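Local coordinates for protein 2,3,4,5-tetrahydropyridine-2,6-dicarboxylate N-succinyltransferase (PDB 2RIJ) that probably catalyses transfer of a succinyl group from succinyl-CoA to tetrahydrodipicolinate, giving N-succinyl-L-2-amino-6-oxopimelate, on the succinylase route to diaminopimelate and lysine, at residues T218-S223 / T236-G241; P206-H211 / S224-G229; E17-Y22 / M63-M68. All coordinates share one frame; numbering follows the deposited sequence.

Contact 1: T218-S223 / T236-G241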
ATOM      1  N   THR A 218     -28.620  20.505  31.299  1.00 22.84           N
ATOM      2  CA  THR A 218     -28.758  19.368  30.398  1.00 21.65           C
ATOM      3  C   THR A 218     -29.726  19.733  29.318  1.00 20.62           C
ATOM      4  O   THR A 218     -30.822  20.267  29.553  1.00 20.83           O
ATOM      5  CB  THR A 218     -29.210  18.138  31.150  1.00 24.20           C
ATOM      6  OG1 THR A 218     -28.223  17.840  32.119  1.00 24.76           O
ATOM      7  CG2 THR A 218     -29.435  16.938  30.233  1.00 19.88           C
ATOM      8  N   ARG A 219     -29.308  19.476  28.093  1.00 19.00           N
ATOM      9  CA  ARG A 219     -30.148  19.797  26.916  1.00 18.53           C
ATOM     10  C   ARG A 219     -30.387  18.592  26.039  1.00 21.00           C
ATOM     11  O   ARG A 219     -29.460  17.809  25.783  1.00 22.54           O
ATOM     12  CB  ARG A 219     -29.469  20.900  26.141  1.00 17.21           C
ATOM     13  CG  ARG A 219     -29.201  22.124  27.007  1.00 21.12           C
ATOM     14  CD  ARG A 219     -28.626  23.287  26.217  1.00 23.91           C
ATOM     15  NE  ARG A 219     -27.248  23.031  25.821  1.00 25.17           N
ATOM     16  CZ  ARG A 219     -26.653  23.375  24.689  1.00 27.34           C
ATOM     17  NH1 ARG A 219     -27.283  23.980  23.684  1.00 23.47           N
ATOM     18  NH2 ARG A 219     -25.368  23.083  24.557  1.00 25.42           N
ATOM     19  N   ILE A 220     -31.623  18.457  25.551  1.00 20.53           N
ATOM     20  CA  ILE A 220     -31.998  17.397  24.635  1.00 20.08           C
ATOM     21  C   ILE A 220     -32.753  18.099  23.547  1.00 18.54           C
ATOM     22  O   ILE A 220     -33.906  18.581  23.755  1.00 17.91           O
ATOM     23  CB  ILE A 220     -32.903  16.368  25.293  1.00 18.52           C
ATOM     24  CG1 ILE A 220     -32.187  15.662  26.435  1.00 23.56           C
ATOM     25  CG2 ILE A 220     -33.496  15.429  24.248  1.00 19.15           C
ATOM     26  CD1 ILE A 220     -33.141  14.858  27.373  1.00 22.20           C
ATOM     27  N   LEU A 221     -32.136  18.229  22.389  1.00 19.29           N
ATOM     28  CA  LEU A 221     -32.702  19.124  21.326  1.00 21.64           C
ATOM     29  C   LEU A 221     -33.817  18.504  20.505  1.00 22.39           C
ATOM     30  O   LEU A 221     -34.412  19.176  19.668  1.00 21.00           O
ATOM     31  CB  LEU A 221     -31.590  19.691  20.414  1.00 18.57           C
ATOM     32  CG  LEU A 221     -30.926  20.981  20.915  1.00 21.60           C
ATOM     33  CD1 LEU A 221     -30.168  20.724  22.197  1.00 18.25           C
ATOM     34  CD2 LEU A 221     -30.031  21.603  19.800  1.00 19.39           C
ATOM     35  N   GLU A 222     -34.122  17.241  20.772  1.00 21.25           N
ATOM     36  CA  GLU A 222     -35.245  16.561  20.150  1.00 21.63           C
ATOM     37  C   GLU A 222     -35.570  15.305  20.943  1.00 21.28           C
ATOM     38  O   GLU A 222     -34.722  14.412  21.115  1.00 19.62           O
ATOM     39  CB  GLU A 222     -34.970  16.213  18.676  1.00 21.56           C
ATOM     40  CG  GLU A 222     -36.001  15.279  17.981  1.00 24.19           C
ATOM     41  CD  GLU A 222     -37.491  15.549  18.348  1.00 38.61           C
ATOM     42  OE1 GLU A 222     -37.865  16.754  18.464  1.00 39.74           O
ATOM     43  OE2 GLU A 222     -38.300  14.567  18.542  1.00 43.44           O
ATOM     44  N   SER A 223     -36.803  15.248  21.429  1.00 23.29           N
ATOM     45  CA  SER A 223     -37.258  14.159  22.279  1.00 21.18           C
ATOM     46  C   SER A 223     -37.119  12.767  21.664  1.00 22.60           C
ATOM     47  O   SER A 223     -36.781  11.860  22.357  1.00 18.58           O
ATOM     48  CB  SER A 223     -38.726  14.350  22.724  1.00 24.96           C
ATOM     49  OG  SER A 223     -39.130  13.352  23.666  1.00 26.63           O
ATOM     50  N   THR A 236     -24.917  17.146  30.082  1.00 21.03           N
ATOM     51  CA  THR A 236     -24.906  16.559  28.731  1.00 20.36           C
ATOM     52  C   THR A 236     -25.774  17.342  27.736  1.00 21.45           C
ATOM     53  O   THR A 236     -26.823  17.869  28.118  1.00 20.70           O
ATOM     54  CB  THR A 236     -25.395  15.096  28.859  1.00 22.44           C
ATOM     55  OG1 THR A 236     -24.441  14.378  29.673  1.00 20.58           O
ATOM     56  CG2 THR A 236     -25.572  14.362  27.482  1.00 20.94           C
ATOM     57  N   THR A 237     -25.347  17.389  26.469  1.00 21.83           N
ATOM     58  CA  THR A 237     -26.112  17.926  25.334  1.00 20.26           C
ATOM     59  C   THR A 237     -26.323  16.828  24.302  1.00 19.58           C
ATOM     60  O   THR A 237     -25.364  16.188  23.830  1.00 16.96           O
ATOM     61  CB  THR A 237     -25.390  19.117  24.668  1.00 22.98           C
ATOM     62  OG1 THR A 237     -25.110  20.115  25.659  1.00 22.27           O
ATOM     63  CG2 THR A 237     -26.198  19.744  23.528  1.00 21.61           C
ATOM     64  N   ILE A 238     -27.571  16.590  23.964  1.00 20.70           N
ATOM     65  CA  ILE A 238     -27.934  15.727  22.823  1.00 19.83           C
ATOM     66  C   ILE A 238     -28.411  16.600  21.663  1.00 19.46           C
ATOM     67  O   ILE A 238     -29.499  17.225  21.697  1.00 19.88           O
ATOM     68  CB  ILE A 238     -29.037  14.712  23.157  1.00 21.21           C
ATOM     69  CG1 ILE A 238     -28.762  14.023  24.537  1.00 22.45           C
ATOM     70  CG2 ILE A 238     -29.201  13.683  22.027  1.00 20.17           C
ATOM     71  CD1 ILE A 238     -27.405  13.258  24.568  1.00 22.49           C
HETATM   72  N   MSE A 239     -27.629  16.600  20.613  1.00 18.68           N
HETATM   73  CA  MSE A 239     -27.944  17.388  19.387  1.00 21.46           C
HETATM   74  C   MSE A 239     -28.887  16.535  18.571  1.00 20.16           C
HETATM   75  O   MSE A 239     -28.921  15.322  18.756  1.00 27.15           O
HETATM   76  CB  MSE A 239     -26.708  17.729  18.585  1.00 19.98           C
HETATM   77  CG  MSE A 239     -25.727  18.624  19.302  1.00 25.92           C
HETATM   78 SE   MSE A 239     -26.441  20.346  19.813  0.75 29.35          SE
HETATM   79  CE  MSE A 239     -26.736  21.214  18.001  1.00 21.64           C
ATOM     80  N   PRO A 240     -29.698  17.160  17.679  1.00 20.34           N
ATOM     81  CA  PRO A 240     -30.744  16.392  16.989  1.00 25.29           C
ATOM     82  C   PRO A 240     -30.449  15.748  15.644  1.00 25.89           C
ATOM     83  O   PRO A 240     -31.229  14.880  15.231  1.00 27.80           O
ATOM     84  CB  PRO A 240     -31.859  17.434  16.813  1.00 28.47           C
ATOM     85  CG  PRO A 240     -31.200  18.716  16.757  1.00 27.88           C
ATOM     86  CD  PRO A 240     -29.836  18.600  17.402  1.00 23.31           C
ATOM     87  N   GLY A 241     -29.364  16.117  14.972  1.00 24.35           N
ATOM     88  CA  GLY A 241     -29.110  15.681  13.608  1.00 25.51           C
ATOM     89  C   GLY A 241     -29.110  14.174  13.378  1.00 25.12           C
ATOM     90  O   GLY A 241     -29.841  13.684  12.547  1.00 24.73           O
TER
HETATM   91  O   HOH W   1     -26.032  21.388  28.037  1.00 33.66           O
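Arg219 and Thr237, paired on adjacent strands, set their side chains alike: CG of Arg219 (chi1 -56°) and OG1 of Thr237 (chi1 -55°) both stand opposite the carbonyl carbon, and the two run alongside each other. A bend at chi3 (-72°) folds the guanidinium over the threonine, whose CG2 covers one face toward the rim. Arg219 NH2 makes a weak hydrogen bond of 3.2 Å to Thr237 OG1, and a water at the guanidinium edge joins Arg219 NE to the same OG1; the stronger partner is Asp203 of the second subunit, salt-bridged to NH1. The backbones pair in parallel: Arg219 N bonds Thr236 O (3.0 Å), Ile238 N bonds Arg219 O (2.9 Å) and Leu221 N bonds Ile238 O (2.9 Å). On the sheet face away from the arginine, Ile220 CG1 meets Ile238 CG1 at 4.2 Å. Past the strand, Leu221 CB lies 3.7 Å from Pro240 CD, and Leu221 CD2 rests beside the selenomethionine Met239, 3.8 Å from CE. Met239 in turn comes within about 4 Å, side chain to side chain, of Glu258, the predicted acyl-anhydride residue. Strand 219-220 is the outermost of its sheet within the chain, whereas 237-238 pairs onward with strand 256-257; Phe208 and Val226 pack on Ile220, and the second subunit lies against the outer strand.

Contact 2: P206-H211 / S224-G229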
ATOM      1  N   PRO A 206     -41.696   4.516  25.677  1.00 23.59           N
ATOM      2  CA  PRO A 206     -41.868   5.968  25.561  1.00 22.29           C
ATOM      3  C   PRO A 206     -40.525   6.702  25.526  1.00 20.37           C
ATOM      4  O   PRO A 206     -39.448   6.074  25.582  1.00 20.77           O
ATOM      5  CB  PRO A 206     -42.644   6.296  26.836  1.00 23.36           C
ATOM      6  CG  PRO A 206     -42.094   5.364  27.804  1.00 21.50           C
ATOM      7  CD  PRO A 206     -41.731   4.107  27.097  1.00 20.90           C
ATOM      8  N   ARG A 207     -40.597   8.009  25.353  1.00 22.19           N
ATOM      9  CA  ARG A 207     -39.440   8.837  25.320  1.00 21.11           C
ATOM     10  C   ARG A 207     -39.139   9.336  26.740  1.00 22.18           C
ATOM     11  O   ARG A 207     -40.035   9.526  27.568  1.00 20.87           O
ATOM     12  CB  ARG A 207     -39.647   9.982  24.342  1.00 19.96           C
ATOM     13  CG  ARG A 207     -39.724   9.437  22.885  1.00 22.70           C
ATOM     14  CD  ARG A 207     -40.439  10.258  21.970  1.00 31.52           C
ATOM     15  NE  ARG A 207     -40.409   9.703  20.622  1.00 21.01           N
ATOM     16  CZ  ARG A 207     -40.836  10.373  19.585  1.00 25.79           C
ATOM     17  NH1 ARG A 207     -41.324  11.570  19.757  1.00 28.15           N
ATOM     18  NH2 ARG A 207     -40.756   9.861  18.392  1.00 20.61           N
ATOM     19  N   PHE A 208     -37.870   9.599  26.959  1.00 20.39           N
ATOM     20  CA  PHE A 208     -37.331  10.193  28.210  1.00 20.44           C
ATOM     21  C   PHE A 208     -38.061  11.446  28.655  1.00 19.56           C
ATOM     22  O   PHE A 208     -38.442  11.536  29.812  1.00 19.15           O
ATOM     23  CB  PHE A 208     -35.825  10.446  27.959  1.00 19.01           C
ATOM     24  CG  PHE A 208     -35.040  11.051  29.068  1.00 18.79           C
ATOM     25  CD1 PHE A 208     -34.989  12.434  29.212  1.00 18.33           C
ATOM     26  CD2 PHE A 208     -34.184  10.255  29.865  1.00 17.42           C
ATOM     27  CE1 PHE A 208     -34.163  13.030  30.164  1.00 21.51           C
ATOM     28  CE2 PHE A 208     -33.364  10.839  30.808  1.00 17.12           C
ATOM     29  CZ  PHE A 208     -33.380  12.246  30.981  1.00 19.27           C
ATOM     30  N   LEU A 209     -38.312  12.387  27.734  1.00 21.02           N
ATOM     31  CA  LEU A 209     -38.903  13.652  28.119  1.00 22.64           C
ATOM     32  C   LEU A 209     -40.400  13.544  28.452  1.00 21.36           C
ATOM     33  O   LEU A 209     -40.977  14.472  28.976  1.00 21.54           O
ATOM     34  CB  LEU A 209     -38.587  14.750  27.067  1.00 19.85           C
ATOM     35  CG  LEU A 209     -37.143  15.263  27.075  1.00 19.73           C
ATOM     36  CD1 LEU A 209     -36.964  16.186  25.825  1.00 17.50           C
ATOM     37  CD2 LEU A 209     -36.772  15.996  28.391  1.00 19.37           C
ATOM     38  N   ALA A 210     -41.017  12.386  28.191  1.00 20.18           N
ATOM     39  CA  ALA A 210     -42.386  12.186  28.635  1.00 21.08           C
ATOM     40  C   ALA A 210     -42.378  11.953  30.165  1.00 19.59           C
ATOM     41  O   ALA A 210     -43.449  11.996  30.808  1.00 21.19           O
ATOM     42  CB  ALA A 210     -43.082  11.000  27.877  1.00 19.70           C
ATOM     43  N   HIS A 211     -41.201  11.720  30.738  1.00 21.99           N
ATOM     44  CA  HIS A 211     -41.092  11.271  32.152  1.00 22.06           C
ATOM     45  C   HIS A 211     -40.099  12.017  33.051  1.00 21.88           C
ATOM     46  O   HIS A 211     -40.307  12.057  34.262  1.00 23.40           O
ATOM     47  CB  HIS A 211     -40.754   9.771  32.193  1.00 22.19           C
ATOM     48  CG  HIS A 211     -41.820   8.911  31.623  1.00 22.92           C
ATOM     49  ND1 HIS A 211     -42.896   8.462  32.358  1.00 19.20           N
ATOM     50  CD2 HIS A 211     -42.007   8.461  30.358  1.00 21.14           C
ATOM     51  CE1 HIS A 211     -43.704   7.779  31.564  1.00 23.42           C
ATOM     52  NE2 HIS A 211     -43.204   7.785  30.342  1.00 20.14           N
ATOM     53  N   SER A 224     -37.387  12.576  20.373  1.00 19.06           N
ATOM     54  CA  SER A 224     -37.306  11.248  19.759  1.00 20.81           C
ATOM     55  C   SER A 224     -35.878  10.629  19.849  1.00 23.69           C
ATOM     56  O   SER A 224     -35.685   9.434  19.640  1.00 20.57           O
ATOM     57  CB  SER A 224     -37.761  11.333  18.296  1.00 22.31           C
ATOM     58  OG  SER A 224     -36.862  12.100  17.564  1.00 23.83           O
ATOM     59  N   LYS A 225     -34.875  11.444  20.184  1.00 19.64           N
ATOM     60  CA  LYS A 225     -33.481  10.982  20.229  1.00 21.36           C
ATOM     61  C   LYS A 225     -33.019  10.418  21.582  1.00 20.55           C
ATOM     62  O   LYS A 225     -31.897   9.946  21.674  1.00 20.73           O
ATOM     63  CB  LYS A 225     -32.534  12.100  19.835  1.00 20.65           C
ATOM     64  CG  LYS A 225     -32.700  12.674  18.420  1.00 25.40           C
ATOM     65  CD  LYS A 225     -33.083  11.586  17.395  1.00 27.26           C
ATOM     66  CE  LYS A 225     -33.031  12.096  15.934  1.00 34.68           C
ATOM     67  NZ  LYS A 225     -31.595  12.163  15.514  1.00 33.58           N
ATOM     68  N   VAL A 226     -33.868  10.500  22.596  1.00 20.04           N
ATOM     69  CA  VAL A 226     -33.581   9.929  23.926  1.00 20.09           C
ATOM     70  C   VAL A 226     -34.731   9.055  24.378  1.00 19.57           C
ATOM     71  O   VAL A 226     -35.818   9.535  24.742  1.00 21.57           O
ATOM     72  CB  VAL A 226     -33.227  11.015  24.960  1.00 18.50           C
ATOM     73  CG1 VAL A 226     -32.769  10.380  26.315  1.00 16.32           C
ATOM     74  CG2 VAL A 226     -32.137  11.953  24.416  1.00 20.07           C
ATOM     75  N   ARG A 227     -34.490   7.749  24.359  1.00 21.78           N
ATOM     76  CA  ARG A 227     -35.471   6.803  24.832  1.00 21.38           C
ATOM     77  C   ARG A 227     -35.571   6.801  26.361  1.00 20.64           C
ATOM     78  O   ARG A 227     -34.589   7.059  27.081  1.00 23.15           O
ATOM     79  CB  ARG A 227     -35.126   5.431  24.304  1.00 21.65           C
ATOM     80  CG  ARG A 227     -36.314   4.554  23.950  1.00 23.22           C
ATOM     81  CD  ARG A 227     -35.757   3.283  23.366  1.00 27.34           C
ATOM     82  NE  ARG A 227     -36.755   2.473  22.677  1.00 22.43           N
ATOM     83  CZ  ARG A 227     -36.510   1.297  22.146  1.00 28.72           C
ATOM     84  NH1 ARG A 227     -35.308   0.798  22.234  1.00 25.06           N
ATOM     85  NH2 ARG A 227     -37.453   0.612  21.519  1.00 24.39           N
HETATM   86  N   MSE A 228     -36.776   6.539  26.865  1.00 20.79           N
HETATM   87  CA  MSE A 228     -36.935   6.276  28.302  1.00 20.24           C
HETATM   88  C   MSE A 228     -36.030   5.110  28.765  1.00 20.08           C
HETATM   89  O   MSE A 228     -35.879   4.118  28.064  1.00 20.09           O
HETATM   90  CB  MSE A 228     -38.420   6.038  28.624  1.00 23.02           C
HETATM   91  CG  MSE A 228     -38.741   5.867  30.105  1.00 21.57           C
HETATM   92 SE   MSE A 228     -38.078   7.356  31.164  0.75 26.79          SE
HETATM   93  CE  MSE A 228     -38.805   6.711  32.887  1.00 20.96           C
ATOM     94  N   GLY A 229     -35.398   5.270  29.933  1.00 20.75           N
ATOM     95  CA  GLY A 229     -34.338   4.399  30.387  1.00 22.92           C
ATOM     96  C   GLY A 229     -32.897   4.866  30.100  1.00 18.10           C
ATOM     97  O   GLY A 229     -31.975   4.245  30.578  1.00 21.09           O
TER
HETATM   98  O   HOH W   2     -36.922  12.291  25.215  1.00 18.18           O
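Arg207 and Arg227 form a single backbone bridge, with Met228 N donating to Pro206 O (3.0 Å) and Phe208 N to Val226 O (3.0 Å), each donor tilted some way out of the carbonyl plane. Val226 O is gripped twice, because a water held by Leu209 N also donates to it. Phe208 extends CG opposite its backbone N (chi1 180°), alongside Val226, whose CG1 reaches Phe208 CB at 3.5 Å and meets the ring obliquely; the carbonyl O of Arg227 lies at the ring edge. Met228, a selenomethionine, has the largest share of the interface. Its CB sits 3.8 Å from Pro206 CG, then a bend at chi2 (54°) sends the chain across His211 at about a right angle, with CE 3.7 Å from His211 CB and the selenium 4.7 Å from the ring centroid, approaching obliquely. Tyr146 and Gln45 bond ND1 and NE2 of that imidazole, which should fix its rotation. The Arg207 chain, extended from CG to NE, lays one guanidinium face over Ser224, with NH2 3.3 Å from Ser224 CB, while NH2 salt-bridges Glu222 of the third subunit. Arg227 turns the other way, toward Asn246 and Asp203. Tyr142, Tyr146 and Ser149 of helix 138-149 cover the Pro206, Phe208 and Met228 side. Lys225 and Arg227 hydrogen-bond through their backbones to Val245 of strand 244-245, in the following coil; segment 206-211, which precedes strand 219-220 in the chain, packs on the first coil of the left-handed parallel beta-helix, the hexapeptide-repeat fold of this family.

Contact 3: E17-Y22 / M63-M68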
ATOM      1  N   GLU A  17     -42.908  -3.751  60.420  1.00 26.77           N
ATOM      2  CA  GLU A  17     -41.685  -4.327  59.899  1.00 28.16           C
ATOM      3  C   GLU A  17     -41.358  -5.619  60.643  1.00 33.55           C
ATOM      4  O   GLU A  17     -40.573  -6.417  60.152  1.00 36.17           O
ATOM      5  CB  GLU A  17     -40.512  -3.322  59.941  1.00 25.52           C
ATOM      6  CG  GLU A  17     -40.624  -2.180  58.936  1.00 31.15           C
ATOM      7  CD  GLU A  17     -39.446  -1.182  58.969  1.00 30.31           C
ATOM      8  OE1 GLU A  17     -38.699  -1.199  59.970  1.00 37.28           O
ATOM      9  OE2 GLU A  17     -39.276  -0.393  57.986  1.00 29.99           O
ATOM     10  N   GLN A  18     -41.971  -5.834  61.803  1.00 36.30           N
ATOM     11  CA  GLN A  18     -41.811  -7.080  62.556  0.50 37.47           C
ATOM     12  C   GLN A  18     -42.862  -8.122  62.143  1.00 37.29           C
ATOM     13  O   GLN A  18     -42.902  -9.233  62.683  1.00 39.60           O
ATOM     14  CB  GLN A  18     -41.835  -6.810  64.078  0.50 39.11           C
ATOM     15  CG  GLN A  18     -43.221  -6.667  64.687  0.50 37.98           C
ATOM     16  CD  GLN A  18     -43.238  -6.221  66.156  0.50 39.53           C
ATOM     17  OE1 GLN A  18     -44.284  -6.274  66.806  0.50 33.73           O
ATOM     18  NE2 GLN A  18     -42.093  -5.786  66.677  0.50 43.02           N
ATOM     19  N   LYS A  19     -43.712  -7.792  61.182  1.00 36.07           N
ATOM     20  CA  LYS A  19     -44.635  -8.785  60.658  1.00 38.66           C
ATOM     21  C   LYS A  19     -43.833  -9.866  59.962  1.00 41.13           C
ATOM     22  O   LYS A  19     -42.698  -9.648  59.513  1.00 39.44           O
ATOM     23  CB  LYS A  19     -45.644  -8.180  59.678  1.00 40.80           C
ATOM     24  CG  LYS A  19     -46.779  -7.402  60.356  1.00 44.76           C
ATOM     25  CD  LYS A  19     -47.716  -6.757  59.312  1.00 41.34           C
ATOM     26  CE  LYS A  19     -49.018  -6.302  59.930  1.00 46.78           C
ATOM     27  NZ  LYS A  19     -50.177  -6.328  58.979  1.00 43.52           N
ATOM     28  N   SER A  20     -44.443 -11.042  59.872  1.00 43.28           N
ATOM     29  CA  SER A  20     -43.740 -12.254  59.481  1.00 44.15           C
ATOM     30  C   SER A  20     -43.369 -12.184  58.014  1.00 40.61           C
ATOM     31  O   SER A  20     -44.222 -11.957  57.151  1.00 40.43           O
ATOM     32  CB  SER A  20     -44.618 -13.492  59.748  1.00 47.87           C
ATOM     33  OG  SER A  20     -43.909 -14.708  59.502  1.00 58.85           O
ATOM     34  N   GLY A  21     -42.080 -12.367  57.755  1.00 37.89           N
ATOM     35  CA  GLY A  21     -41.554 -12.330  56.402  1.00 37.26           C
ATOM     36  C   GLY A  21     -41.457 -10.942  55.784  1.00 33.95           C
ATOM     37  O   GLY A  21     -41.051 -10.821  54.629  1.00 34.89           O
ATOM     38  N   TYR A  22     -41.800  -9.897  56.540  1.00 31.48           N
ATOM     39  CA  TYR A  22     -41.665  -8.529  56.029  1.00 30.73           C
ATOM     40  C   TYR A  22     -40.262  -8.306  55.459  1.00 30.00           C
ATOM     41  O   TYR A  22     -39.273  -8.747  56.045  1.00 27.65           O
ATOM     42  CB  TYR A  22     -41.992  -7.490  57.097  1.00 27.56           C
ATOM     43  CG  TYR A  22     -42.029  -6.102  56.529  1.00 27.12           C
ATOM     44  CD1 TYR A  22     -40.864  -5.346  56.410  1.00 25.69           C
ATOM     45  CD2 TYR A  22     -43.207  -5.559  56.068  1.00 25.32           C
ATOM     46  CE1 TYR A  22     -40.884  -4.051  55.826  1.00 26.45           C
ATOM     47  CE2 TYR A  22     -43.243  -4.277  55.497  1.00 27.17           C
ATOM     48  CZ  TYR A  22     -42.074  -3.529  55.402  1.00 18.84           C
ATOM     49  OH  TYR A  22     -42.145  -2.281  54.849  1.00 30.05           O
HETATM   50  N   MSE A  63     -47.572   2.090  53.316  1.00 25.03           N
HETATM   51  CA  MSE A  63     -48.290   1.711  52.089  0.50 24.64           C
HETATM   52  C   MSE A  63     -48.582   0.227  52.028  1.00 23.36           C
HETATM   53  O   MSE A  63     -49.677  -0.193  51.702  1.00 25.33           O
HETATM   54  CB  MSE A  63     -47.469   2.047  50.836  0.50 23.70           C
HETATM   55  CG  MSE A  63     -47.264   3.510  50.573  0.50 31.59           C
HETATM   56 SE   MSE A  63     -48.891   4.583  50.633  0.38 40.48          SE
HETATM   57  CE  MSE A  63     -50.157   3.440  49.660  0.50 36.63           C
ATOM     58  N   LEU A  64     -47.568  -0.578  52.324  1.00 26.32           N
ATOM     59  CA  LEU A  64     -47.730  -2.030  52.368  1.00 25.23           C
ATOM     60  C   LEU A  64     -48.766  -2.417  53.424  1.00 25.57           C
ATOM     61  O   LEU A  64     -49.611  -3.307  53.203  1.00 25.39           O
ATOM     62  CB  LEU A  64     -46.393  -2.705  52.661  1.00 26.28           C
ATOM     63  CG  LEU A  64     -45.402  -2.590  51.487  1.00 26.50           C
ATOM     64  CD1 LEU A  64     -44.019  -3.042  51.931  1.00 23.82           C
ATOM     65  CD2 LEU A  64     -45.929  -3.372  50.261  1.00 26.29           C
ATOM     66  N   GLU A  65     -48.705  -1.755  54.578  1.00 24.86           N
ATOM     67  CA  GLU A  65     -49.692  -2.005  55.631  1.00 25.30           C
ATOM     68  C   GLU A  65     -51.137  -1.606  55.228  1.00 24.28           C
ATOM     69  O   GLU A  65     -52.081  -2.235  55.658  1.00 26.61           O
ATOM     70  CB  GLU A  65     -49.269  -1.320  56.914  1.00 25.76           C
ATOM     71  CG  GLU A  65     -50.219  -1.498  58.083  1.00 28.89           C
ATOM     72  CD  GLU A  65     -50.308  -2.928  58.611  1.00 31.58           C
ATOM     73  OE1 GLU A  65     -49.494  -3.808  58.230  1.00 30.69           O
ATOM     74  OE2 GLU A  65     -51.208  -3.167  59.450  1.00 33.64           O
ATOM     75  N   ALA A  66     -51.309  -0.579  54.401  1.00 23.53           N
ATOM     76  CA  ALA A  66     -52.631  -0.214  53.942  1.00 23.81           C
ATOM     77  C   ALA A  66     -53.302  -1.404  53.235  1.00 22.68           C
ATOM     78  O   ALA A  66     -54.480  -1.646  53.400  1.00 24.67           O
ATOM     79  CB  ALA A  66     -52.563   1.000  53.033  1.00 22.84           C
ATOM     80  N   PHE A  67     -52.515  -2.136  52.464  1.00 22.10           N
ATOM     81  CA  PHE A  67     -52.969  -3.278  51.717  1.00 23.67           C
ATOM     82  C   PHE A  67     -53.183  -4.455  52.648  1.00 25.18           C
ATOM     83  O   PHE A  67     -54.228  -5.097  52.593  1.00 24.80           O
ATOM     84  CB  PHE A  67     -51.956  -3.649  50.635  1.00 23.33           C
ATOM     85  CG  PHE A  67     -51.848  -2.635  49.526  1.00 20.14           C
ATOM     86  CD1 PHE A  67     -52.927  -2.321  48.747  1.00 27.19           C
ATOM     87  CD2 PHE A  67     -50.643  -2.032  49.252  1.00 18.77           C
ATOM     88  CE1 PHE A  67     -52.819  -1.388  47.731  1.00 26.90           C
ATOM     89  CE2 PHE A  67     -50.520  -1.088  48.198  1.00 22.37           C
ATOM     90  CZ  PHE A  67     -51.621  -0.775  47.469  1.00 23.20           C
HETATM   91  N   MSE A  68     -52.214  -4.708  53.519  1.00 26.29           N
HETATM   92  CA  MSE A  68     -52.329  -5.833  54.446  1.00 27.85           C
HETATM   93  C   MSE A  68     -53.521  -5.676  55.366  1.00 28.49           C
HETATM   94  O   MSE A  68     -54.203  -6.666  55.658  1.00 28.10           O
HETATM   95  CB  MSE A  68     -51.060  -6.007  55.241  1.00 27.23           C
HETATM   96  CG  MSE A  68     -49.919  -6.521  54.381  1.00 28.74           C
HETATM   97 SE   MSE A  68     -48.317  -6.943  55.427  0.75 35.00          SE
HETATM   98  CE  MSE A  68     -47.520  -5.145  55.709  1.00 21.72           C
TER
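Lys19 reaches across from the turn to helix 57-69, its chain straight beyond CG, and puts NZ 2.7 Å from Glu65 OE1 in a salt bridge. That oxygen receives the ammonium on its syn lone pair, the side of OE2, which stays farther off at 3.4 Å from NZ. Glu65 offers the carboxylate by swinging CG away from its own backbone N (chi1 180°) and then bending at chi2 (67°), and the two chains cross at about a right angle. The selenomethionine Met68 reaches toward the lysine end to end, its selenium 3.9 Å from Lys19 CD and 4.1 Å from Lys19 NZ, and the bend at chi3 swings the methyl round toward Tyr22, where CE approaches the ring edge 4.3 Å from CD2. Tyr22 itself leaves the backbone with CG trans to N (chi1 -173°), which carries the phenol out to the helix. Leu64 CD1 touches it obliquely, 3.6 Å from Tyr22 OH and 3.9 Å from CE2, while Glu17 CA covers part of one ring face. A type II beta turn from Lys19 to Tyr22, with Gly21 at positive phi, sets the two side chains over the same helix. Ile16 packs against Tyr22, Glu65 and Met68, bringing helix 6-17 onto the contact. Glu65 is largely buried, so the nearby ammonium probably stabilises its charged form; between the two segments, one ionic link is bordered by apolar contacts.

Overall arrangement
Contacts 1 and 2 are buried neighbours, their centres 11 Å apart and their segments alternating along the chain: Pro240 O of contact 1 probably accepts a hydrogen bond from Lys225 NZ, and Ser223 OG packs on Leu209 CB. Both belong to the beginning of the beta-helix and touch the second subunit. Contact 1 joins parallel strands by regular backbone bonding, whereas contact 2 ties loops together with a single bridge, a shared water and side-chain packing. Contact 3 lies about 44 Å from contact 1, centre to centre, on the opposite side of the chain's centre, in the N-terminal region. Only partly buried and touching no other subunit, it relies on side chains, pairing a salt bridge with apolar contacts.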